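Local coordinates for protein importin subunit beta-1 (Saccharomyces cerevisiae, PDB 5OWU) that carries proteins into the nucleus as the importin beta subunit, by associating with importin alpha, which binds the classical nuclear localization signal of the cargo, at residues Gly760-Leu765 against Gly807-Met812; Val702-Gly707 against Val754-Val759. All blocks are in the same frame, centred on the assembly; numbering follows the deposited sequence.

Contact 1: Gly760-Leu765 against Gly807-Met812; sequences GIVAGL and GDIAAM
Asp808 starts the contact with its CB, which lies 4.2 Å from CG1 of Val762. The helices lie in neighbouring repeats of a HEAT solenoid, HEAT 17 and HEAT 18. Leu765 follows directly after the first. The two short helix segments run the same way, inclined by 31°. Their axes come no closer than 10.5 Å, and the contact is made by side chains. The carboxylate of Asp808 has a partner elsewhere: OD1 is hydrogen-bonded to Trp850 NE1 on helix 842-860. Ile809 comes next and crosses the Val762 side chain at about a right angle. Its CG1 sits 4.0 Å from both CG1 and CG2 of Val762, so both valine branches are used. In Val762, CG1 is anti to the backbone N (chi1 171°), which sends this methyl toward Asp808, Ile809 and Met812. Replacing Val762 by alanine removes both methyls, which would probably leave a gap beside Ile809 CG1 and the sulfur of Met812. Leu772 of helix 769-772 also touches Val762 and Met812. Met812 ends the segment. Its SD approaches Val762 CG1 to 3.8 Å. The chain then bends at chi3 (58°), and CE comes within 3.2 Å of the backbone O of Leu765.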
# COMPACT_ATOMS: atom_id res chain seq x y z
N GLY A 760 21.31 -7.31 17.08
CA GLY A 760 21.83 -6.62 18.25
C GLY A 760 22.23 -7.58 19.36
O GLY A 760 23.23 -7.37 20.04
N ILE A 761 21.45 -8.64 19.55
CA ILE A 761 21.72 -9.59 20.62
C ILE A 761 23.00 -10.37 20.33
O ILE A 761 23.86 -10.53 21.19
CB ILE A 761 20.52 -10.53 20.82
CG1 ILE A 761 19.41 -9.79 21.55
CG2 ILE A 761 20.90 -11.79 21.58
CD1 ILE A 761 18.07 -10.50 21.55
N VAL A 762 23.14 -10.84 19.09
CA VAL A 762 24.34 -11.60 18.74
C VAL A 762 25.57 -10.70 18.82
O VAL A 762 26.64 -11.15 19.25
CB VAL A 762 24.16 -12.23 17.35
CG1 VAL A 762 25.46 -12.84 16.84
CG2 VAL A 762 23.08 -13.29 17.44
N ALA A 763 25.45 -9.43 18.43
CA ALA A 763 26.56 -8.50 18.59
C ALA A 763 26.90 -8.30 20.06
O ALA A 763 28.07 -8.36 20.46
CB ALA A 763 26.24 -7.16 17.93
N GLY A 764 25.89 -8.06 20.89
CA GLY A 764 26.14 -7.79 22.30
C GLY A 764 26.72 -8.97 23.04
O GLY A 764 27.57 -8.79 23.92
N LEU A 765 26.30 -10.18 22.70
CA LEU A 765 26.76 -11.39 23.37
C LEU A 765 27.86 -12.10 22.59
O LEU A 765 28.04 -13.31 22.76
CB LEU A 765 25.59 -12.32 23.61
CG LEU A 765 24.41 -11.70 24.36
CD1 LEU A 765 23.31 -12.73 24.55
CD2 LEU A 765 24.87 -11.13 25.70
N GLY A 807 26.97 -16.13 9.60
CA GLY A 807 28.42 -16.12 9.78
C GLY A 807 28.85 -15.86 11.22
O GLY A 807 29.68 -16.59 11.77
N ASP A 808 28.31 -14.81 11.84
CA ASP A 808 28.74 -14.42 13.18
C ASP A 808 28.40 -15.51 14.20
O ASP A 808 29.24 -15.87 15.05
CB ASP A 808 28.08 -13.11 13.59
CG ASP A 808 28.43 -11.96 12.66
OD1 ASP A 808 29.38 -12.08 11.87
OD2 ASP A 808 27.74 -10.91 12.73
N ILE A 809 27.18 -16.04 14.14
CA ILE A 809 26.84 -17.13 15.05
C ILE A 809 27.79 -18.29 14.84
O ILE A 809 28.31 -18.87 15.81
CB ILE A 809 25.37 -17.54 14.87
CG1 ILE A 809 24.46 -16.40 15.33
CG2 ILE A 809 25.07 -18.82 15.67
CD1 ILE A 809 22.98 -16.61 15.05
N ALA A 810 28.08 -18.64 13.57
CA ALA A 810 29.06 -19.69 13.32
C ALA A 810 30.38 -19.38 14.01
O ALA A 810 30.99 -20.26 14.64
CB ALA A 810 29.28 -19.87 11.82
N ALA A 811 30.86 -18.14 13.91
CA ALA A 811 32.15 -17.78 14.48
C ALA A 811 32.13 -17.86 16.00
O ALA A 811 33.18 -18.07 16.62
CB ALA A 811 32.54 -16.37 14.05
N MET A 812 30.97 -17.68 16.62
CA MET A 812 30.91 -17.70 18.08
C MET A 812 31.07 -19.10 18.65
O MET A 812 31.44 -19.24 19.82
CB MET A 812 29.58 -17.11 18.55
CG MET A 812 29.50 -15.61 18.41
SD MET A 812 27.89 -15.00 18.89
CE MET A 812 27.80 -15.58 20.58

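Contact 2: Val702-Gly707 against Val754-Val759; sequences VLSVFG and VLDAYV
Ser704 OG donates a hydrogen bond of 2.9 Å to OD2 of Asp756. The bond joins the helices of HEAT 16 and HEAT 17 in the solenoid. Asp756 accepts it with the anti lone pair of OD2, away from its other carboxylate oxygen. With chi1 at -63° the hydroxyl turns back beside its own backbone N. There Pro700 O, one turn back in the same helix, is a weak second partner and competes for its single proton. Asp756 is exposed, so this polar pair lies at the solvent edge of an otherwise mostly buried contact. The helix segments are nearly parallel, at 15°, and their axes approach to 6.7 Å. Small residues make this possible. Gly707 has no side chain, and its CA packs directly on the backbone of the other helix, 3.8 Å from Asp756 O. A CB at this position would clash with that oxygen. Ala757 brings only a methyl, which also touches Cys728 of helix 718-732. Its CB meets the backbone O of Leu703 at 3.6 Å. Away from the polar pair, Leu703 and Val754 lie side by side and point the same way, with Leu703 CD1 3.9 Å from Val754 CG2.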
# COMPACT_ATOMS: atom_id res chain seq x y z
N VAL A 702 9.56 -1.64 19.39
CA VAL A 702 10.13 -2.15 20.63
C VAL A 702 11.06 -3.32 20.34
O VAL A 702 12.18 -3.39 20.85
CB VAL A 702 9.02 -2.51 21.62
CG1 VAL A 702 9.59 -3.15 22.88
CG2 VAL A 702 8.25 -1.25 21.99
N LEU A 703 10.62 -4.25 19.49
CA LEU A 703 11.50 -5.37 19.18
C LEU A 703 12.84 -4.85 18.68
O LEU A 703 13.91 -5.23 19.19
CB LEU A 703 10.85 -6.30 18.15
CG LEU A 703 9.61 -7.08 18.62
CD1 LEU A 703 9.02 -7.88 17.47
CD2 LEU A 703 9.93 -8.01 19.78
N SER A 704 12.81 -3.91 17.74
CA SER A 704 14.06 -3.42 17.18
C SER A 704 14.93 -2.80 18.26
O SER A 704 16.16 -2.99 18.27
CB SER A 704 13.79 -2.40 16.07
OG SER A 704 13.11 -3.02 15.00
N VAL A 705 14.31 -2.08 19.21
CA VAL A 705 15.13 -1.35 20.16
C VAL A 705 15.77 -2.32 21.14
O VAL A 705 16.86 -2.05 21.67
CB VAL A 705 14.32 -0.24 20.86
CG1 VAL A 705 13.56 -0.76 22.09
CG2 VAL A 705 15.23 0.91 21.25
N PHE A 706 15.15 -3.49 21.36
CA PHE A 706 15.83 -4.50 22.16
C PHE A 706 17.20 -4.79 21.58
O PHE A 706 18.20 -4.85 22.31
CB PHE A 706 14.99 -5.78 22.24
CG PHE A 706 13.78 -5.67 23.14
CD1 PHE A 706 13.84 -4.98 24.34
CD2 PHE A 706 12.58 -6.26 22.77
CE1 PHE A 706 12.74 -4.89 25.16
CE2 PHE A 706 11.47 -6.17 23.60
CZ PHE A 706 11.55 -5.48 24.79
N GLY A 707 17.28 -4.88 20.25
CA GLY A 707 18.56 -5.11 19.60
C GLY A 707 19.53 -3.98 19.86
O GLY A 707 20.72 -4.21 20.13
N VAL A 754 12.30 -8.35 14.30
CA VAL A 754 12.92 -9.51 14.94
C VAL A 754 14.36 -9.65 14.45
O VAL A 754 15.28 -9.90 15.24
CB VAL A 754 12.09 -10.78 14.69
CG1 VAL A 754 12.84 -12.04 15.15
CG2 VAL A 754 10.75 -10.68 15.42
N LEU A 755 14.58 -9.44 13.15
CA LEU A 755 15.94 -9.48 12.62
C LEU A 755 16.83 -8.45 13.31
O LEU A 755 17.97 -8.75 13.69
CB LEU A 755 15.93 -9.26 11.11
CG LEU A 755 17.29 -9.26 10.40
CD1 LEU A 755 18.09 -10.51 10.71
CD2 LEU A 755 17.07 -9.11 8.89
N ASP A 756 16.33 -7.21 13.48
CA ASP A 756 17.07 -6.21 14.25
C ASP A 756 17.44 -6.74 15.63
O ASP A 756 18.59 -6.63 16.08
CB ASP A 756 16.25 -4.92 14.41
CG ASP A 756 16.15 -4.11 13.13
OD1 ASP A 756 16.98 -4.31 12.22
OD2 ASP A 756 15.24 -3.26 13.05
N ALA A 757 16.45 -7.30 16.33
CA ALA A 757 16.68 -7.79 17.69
C ALA A 757 17.80 -8.81 17.72
O ALA A 757 18.71 -8.73 18.55
CB ALA A 757 15.39 -8.37 18.25
N TYR A 758 17.74 -9.80 16.81
CA TYR A 758 18.74 -10.87 16.83
C TYR A 758 20.12 -10.34 16.46
O TYR A 758 21.13 -10.81 17.00
CB TYR A 758 18.33 -12.00 15.87
CG TYR A 758 17.15 -12.83 16.33
CD1 TYR A 758 16.79 -12.91 17.67
CD2 TYR A 758 16.38 -13.55 15.41
CE1 TYR A 758 15.72 -13.67 18.09
CE2 TYR A 758 15.30 -14.31 15.82
CZ TYR A 758 14.98 -14.37 17.16
OH TYR A 758 13.90 -15.12 17.57
N VAL A 759 20.19 -9.39 15.52
CA VAL A 759 21.49 -8.81 15.17
C VAL A 759 22.10 -8.14 16.40
O VAL A 759 23.28 -8.36 16.73
CB VAL A 759 21.33 -7.81 14.01
CG1 VAL A 759 22.59 -6.96 13.82
CG2 VAL A 759 21.02 -8.55 12.74

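Along the chain, helix 698-713 comes first. Contact 2 closes a loop of 46 residues when Val754-Val759 of helix 741-764 packs against it. That loop includes helix 718-732, which touches both Phe706 and Ala757. Contact 1 opens at once, at Gly760 on the same helix. After 41 intervening residues it closes at Gly807-Met812. The two loops are in series and neither nest nor cross. The centres of the two contacts lie about 13 Å apart. Helix 741-764 thus packs on HEAT 16 through 754-759 in contact 2 and on HEAT 18 through its C-terminal end in contact 1. Leu755 and Tyr758 touch HEAT 18 as well. Together the contacts tie three successive repeats into one run of the solenoid.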